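Local structure of glycosyl transferase family 8 (Streptococcus pneumoniae, 5GVV) at residues K25-H30 with G113-L118; N31-I36 with K265-P270. The protein transfers galactose from UDP-galactose to the terminal glucose of the already glycosylated serine-rich repeat protein PsrP, with UDP and manganese held in its GT-A-type glycosyltransferase domain. All coordinates share one frame; numbering follows the deposited sequence.

Contact 1 of 2, residues K25-H30 with G113-L118; sequences KSLCRH and GDLTDL
H30, in the last turn of helix 17-30, lies against the backbone of G113. The G113 CA sits over one face of the imidazole, a CH-pi contact 4.0 Å from the ring centroid, and R29 CG covers the opposite face near the rim. With H30 CG beside the backbone N (chi1 -59°), the ring is swung over G113 N and CA. The backbone path itself brings H30 CB to within 3.4 Å of G113 C. The ring is held at its far end too, where H30 NE2 is hydrogen-bonded to the hydroxyl of Y250. One turn earlier, L27 crosses L115 at about a right angle, methyl to methyl, CD1 to CD1 at 4.0 Å. L115 is the N-cap residue of helix 116-119, entered through an Asx turn: D114 OD1 accepts from T116 N at 2.7 Å, met from above the carboxylate plane. N31, next in the chain after H30, ties the two segments together, its ND2 bonded to L27 O and G113 O and its OD1 to L115 N. The contact thus joins the last turn of helix 17-30 to the turn between strand 109-111 and helix 116-119, with strand 34-40 packed on L27 and helix 244-251 beside H30.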
# COMPACT_ATOMS: atom_id res chain seq x y z
N LYS A 25 -9.37 7.60 -4.98
CA LYS A 25 -9.06 8.98 -4.58
C LYS A 25 -9.24 9.96 -5.73
O LYS A 25 -9.81 11.04 -5.56
CB LYS A 25 -7.64 9.08 -4.01
CG LYS A 25 -7.55 8.72 -2.54
CD LYS A 25 -6.26 9.22 -1.89
CE LYS A 25 -5.06 8.38 -2.26
NZ LYS A 25 -3.92 8.57 -1.30
N SER A 26 -8.75 9.60 -6.92
CA SER A 26 -8.85 10.49 -8.08
C SER A 26 -10.32 10.68 -8.47
O SER A 26 -10.73 11.79 -8.80
CB SER A 26 -8.02 9.96 -9.25
OG SER A 26 -8.52 8.74 -9.76
N LEU A 27 -11.10 9.60 -8.41
CA LEU A 27 -12.54 9.65 -8.68
C LEU A 27 -13.28 10.57 -7.70
O LEU A 27 -14.08 11.42 -8.11
CB LEU A 27 -13.14 8.24 -8.64
CG LEU A 27 -14.65 8.07 -8.78
CD1 LEU A 27 -15.14 8.54 -10.14
CD2 LEU A 27 -15.06 6.63 -8.56
N CYS A 28 -13.00 10.41 -6.41
CA CYS A 28 -13.69 11.16 -5.36
C CYS A 28 -13.23 12.62 -5.31
O CYS A 28 -13.97 13.50 -4.87
CB CYS A 28 -13.47 10.51 -3.99
SG CYS A 28 -14.21 8.87 -3.83
N ARG A 29 -12.00 12.86 -5.74
CA ARG A 29 -11.47 14.21 -5.82
C ARG A 29 -12.35 15.11 -6.70
O ARG A 29 -12.55 16.29 -6.40
CB ARG A 29 -10.05 14.17 -6.39
CG ARG A 29 -9.43 15.53 -6.69
CD ARG A 29 -9.34 16.39 -5.43
NE ARG A 29 -8.61 17.62 -5.69
CZ ARG A 29 -9.18 18.76 -6.08
NH1 ARG A 29 -10.49 18.83 -6.26
NH2 ARG A 29 -8.43 19.83 -6.30
N HIS A 30 -12.90 14.53 -7.77
CA HIS A 30 -13.59 15.32 -8.78
C HIS A 30 -15.09 15.02 -8.89
O HIS A 30 -15.80 15.67 -9.66
CB HIS A 30 -12.92 15.14 -10.14
CG HIS A 30 -11.47 15.53 -10.15
ND1 HIS A 30 -11.06 16.85 -10.15
CD2 HIS A 30 -10.35 14.78 -10.18
CE1 HIS A 30 -9.74 16.89 -10.17
NE2 HIS A 30 -9.28 15.65 -10.18
N GLY A 113 -11.26 14.64 -13.64
CA GLY A 113 -12.32 15.64 -13.62
C GLY A 113 -13.72 15.08 -13.49
O GLY A 113 -13.91 13.88 -13.27
N ASP A 114 -14.70 15.97 -13.61
CA ASP A 114 -16.12 15.64 -13.48
C ASP A 114 -16.55 14.66 -14.57
O ASP A 114 -16.35 14.93 -15.75
CB ASP A 114 -16.94 16.93 -13.60
CG ASP A 114 -18.41 16.74 -13.26
OD1 ASP A 114 -18.93 15.60 -13.28
OD2 ASP A 114 -19.06 17.77 -12.98
N LEU A 115 -17.15 13.54 -14.17
CA LEU A 115 -17.60 12.53 -15.13
C LEU A 115 -19.11 12.58 -15.40
O LEU A 115 -19.68 11.60 -15.90
CB LEU A 115 -17.22 11.12 -14.65
CG LEU A 115 -15.75 10.80 -14.44
CD1 LEU A 115 -15.56 9.37 -13.99
CD2 LEU A 115 -14.95 11.07 -15.72
N THR A 116 -19.74 13.71 -15.08
CA THR A 116 -21.20 13.85 -15.20
C THR A 116 -21.76 13.36 -16.54
O THR A 116 -22.71 12.58 -16.57
CB THR A 116 -21.65 15.31 -14.97
OG1 THR A 116 -21.35 15.70 -13.62
CG2 THR A 116 -23.14 15.46 -15.20
N ASP A 117 -21.16 13.82 -17.64
CA ASP A 117 -21.58 13.46 -18.99
C ASP A 117 -21.52 11.95 -19.22
O ASP A 117 -22.32 11.39 -19.97
CB ASP A 117 -20.71 14.16 -20.04
CG ASP A 117 -20.85 15.67 -20.01
OD1 ASP A 117 -21.90 16.15 -19.54
OD2 ASP A 117 -19.92 16.37 -20.48
N LEU A 118 -20.55 11.29 -18.58
CA LEU A 118 -20.39 9.85 -18.69
C LEU A 118 -21.45 9.12 -17.86
O LEU A 118 -22.03 8.13 -18.31
CB LEU A 118 -18.99 9.42 -18.24
CG LEU A 118 -18.72 7.92 -18.13
CD1 LEU A 118 -19.01 7.22 -19.44
CD2 LEU A 118 -17.29 7.64 -17.67

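Contact 2 of 2, residues N31-I36 with K265-P270; sequences NSHLKI and KSVKYP
The imidazole of H33 reaches the phenol of Y269 through one polar bond: H33 NE2 donates to Y269 OH at 2.9 Å, with an N-H...O angle of 158°. The hydroxyl oxygen lies at the edge of the imidazole, close to its plane. The two ring planes stand at 82° to each other with centroids 5.2 Å apart, an oblique pairing in which H33 NE2 also comes within 3.5 Å of Y269 CZ. Both side chains have CG anti to their own carbonyl carbon, beside the backbone N (chi1 -60° for H33, much the same for Y269), and each ring plane stands roughly perpendicular to the plane through its CA, CB and CG. H33 itself sits on a backbone with positive phi, in the turn just before strand 34-40.

The other imidazole nitrogen is engaged as well: H33 ND1 and S32 OG are 3.0 Å apart and hydrogen-bonded, the serine oxygen again lying in the ring plane. Beside this polar line V267 offers CG1 to two carbons, H33 CE1 at 4.3 Å and S32 CB at 4.4 Å, a light apolar touch. W262 of helix 255-263 packs against both S32 and V267, and a Schellman motif with S266 at C-prime, closed by V267 N to W262 O, ends that helix.

With S32 OG at ND1 and Y269 OH at NE2, both nitrogens of the H33 ring are engaged in its plane, which should restrain its rotation about CB-CG. The imidazole thereby serves as a polar link between the turn before strand 34-40 and the segment that follows helix 255-263.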
# COMPACT_ATOMS: atom_id res chain seq x y z
N ASN A 31 -15.56 14.02 -8.14
CA ASN A 31 -16.95 13.60 -8.21
C ASN A 31 -17.51 13.22 -6.83
O ASN A 31 -16.94 12.37 -6.14
CB ASN A 31 -17.10 12.40 -9.16
CG ASN A 31 -16.60 12.70 -10.57
OD1 ASN A 31 -17.39 13.03 -11.47
ND2 ASN A 31 -15.29 12.58 -10.76
N SER A 32 -18.60 13.86 -6.43
CA SER A 32 -19.25 13.55 -5.16
C SER A 32 -20.46 12.63 -5.38
O SER A 32 -20.77 12.26 -6.51
CB SER A 32 -19.68 14.83 -4.45
OG SER A 32 -20.53 15.62 -5.27
N HIS A 33 -21.12 12.27 -4.28
CA HIS A 33 -22.32 11.43 -4.31
C HIS A 33 -22.12 10.13 -5.07
O HIS A 33 -22.87 9.82 -6.01
CB HIS A 33 -23.50 12.21 -4.90
CG HIS A 33 -23.87 13.44 -4.12
ND1 HIS A 33 -23.18 14.62 -4.23
CD2 HIS A 33 -24.84 13.66 -3.20
CE1 HIS A 33 -23.72 15.52 -3.43
NE2 HIS A 33 -24.73 14.96 -2.79
N LEU A 34 -21.12 9.36 -4.67
CA LEU A 34 -20.80 8.12 -5.36
C LEU A 34 -21.12 6.89 -4.51
O LEU A 34 -20.67 6.79 -3.36
CB LEU A 34 -19.33 8.11 -5.77
CG LEU A 34 -18.82 9.34 -6.50
CD1 LEU A 34 -17.31 9.29 -6.60
CD2 LEU A 34 -19.43 9.46 -7.88
N LYS A 35 -21.90 5.98 -5.07
CA LYS A 35 -22.09 4.68 -4.43
C LYS A 35 -21.10 3.74 -5.08
O LYS A 35 -21.29 3.28 -6.21
CB LYS A 35 -23.52 4.18 -4.63
CG LYS A 35 -23.82 2.88 -3.90
CD LYS A 35 -25.29 2.53 -4.02
CE LYS A 35 -25.62 1.22 -3.33
NZ LYS A 35 -27.05 0.87 -3.59
N ILE A 36 -20.01 3.46 -4.36
CA ILE A 36 -18.92 2.66 -4.89
C ILE A 36 -18.98 1.21 -4.41
O ILE A 36 -18.97 0.95 -3.20
CB ILE A 36 -17.55 3.26 -4.51
CG1 ILE A 36 -17.38 4.63 -5.18
CG2 ILE A 36 -16.43 2.33 -4.93
CD1 ILE A 36 -16.11 5.35 -4.77
N LYS A 265 -16.80 23.76 0.02
CA LYS A 265 -17.89 24.20 -0.84
C LYS A 265 -19.22 23.74 -0.26
O LYS A 265 -20.23 23.65 -0.96
CB LYS A 265 -17.70 23.68 -2.26
CG LYS A 265 -16.29 23.95 -2.78
CD LYS A 265 -16.24 24.08 -4.30
CE LYS A 265 -14.90 24.68 -4.73
NZ LYS A 265 -14.66 24.61 -6.20
N SER A 266 -19.19 23.44 1.04
CA SER A 266 -20.39 23.07 1.80
C SER A 266 -21.02 21.74 1.37
O SER A 266 -22.19 21.48 1.69
CB SER A 266 -21.42 24.20 1.80
OG SER A 266 -20.88 25.37 2.39
N VAL A 267 -20.26 20.91 0.68
CA VAL A 267 -20.71 19.55 0.38
C VAL A 267 -20.25 18.61 1.50
O VAL A 267 -19.18 18.00 1.43
CB VAL A 267 -20.21 19.08 -1.01
CG1 VAL A 267 -20.67 17.66 -1.29
CG2 VAL A 267 -20.71 20.02 -2.11
N LYS A 268 -21.05 18.54 2.56
CA LYS A 268 -20.72 17.76 3.75
C LYS A 268 -21.96 17.01 4.18
O LYS A 268 -23.04 17.59 4.25
CB LYS A 268 -20.25 18.68 4.88
CG LYS A 268 -20.11 18.00 6.26
CD LYS A 268 -19.10 16.87 6.21
CE LYS A 268 -18.75 16.33 7.58
NZ LYS A 268 -19.74 15.35 8.08
N TYR A 269 -21.80 15.71 4.44
CA TYR A 269 -22.90 14.89 4.94
C TYR A 269 -22.43 14.16 6.19
O TYR A 269 -21.25 13.86 6.33
CB TYR A 269 -23.38 13.92 3.86
CG TYR A 269 -24.02 14.62 2.68
CD1 TYR A 269 -23.24 15.22 1.69
CD2 TYR A 269 -25.40 14.69 2.56
CE1 TYR A 269 -23.83 15.87 0.61
CE2 TYR A 269 -26.00 15.35 1.48
CZ TYR A 269 -25.20 15.93 0.51
OH TYR A 269 -25.79 16.57 -0.56
N PRO A 270 -23.35 13.88 7.12
CA PRO A 270 -22.92 13.24 8.36
C PRO A 270 -22.42 11.82 8.11
O PRO A 270 -23.02 11.10 7.32
CB PRO A 270 -24.20 13.21 9.21
CG PRO A 270 -25.32 13.22 8.20
CD PRO A 270 -24.81 14.09 7.08

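The two contacts follow directly on each other along the first chain run: residues 25-30 lie in the last turns of helix 17-30 and residues 31-36 lead into strand 34-40 of the seven-stranded mixed sheet. Their partners come later, 113-118 running into helix 116-119, and the loop 265-270 following helix 255-263, so the segments alternate in sequence. The centres are 12 Å apart; L27 CG packs on L34 CD1 between them, and N31 is the residue the two contacts share. Together they tie one helix-to-strand junction of the GT-A domain to the region following strand 109-111 and to the linker toward the six-stranded parallel sheet.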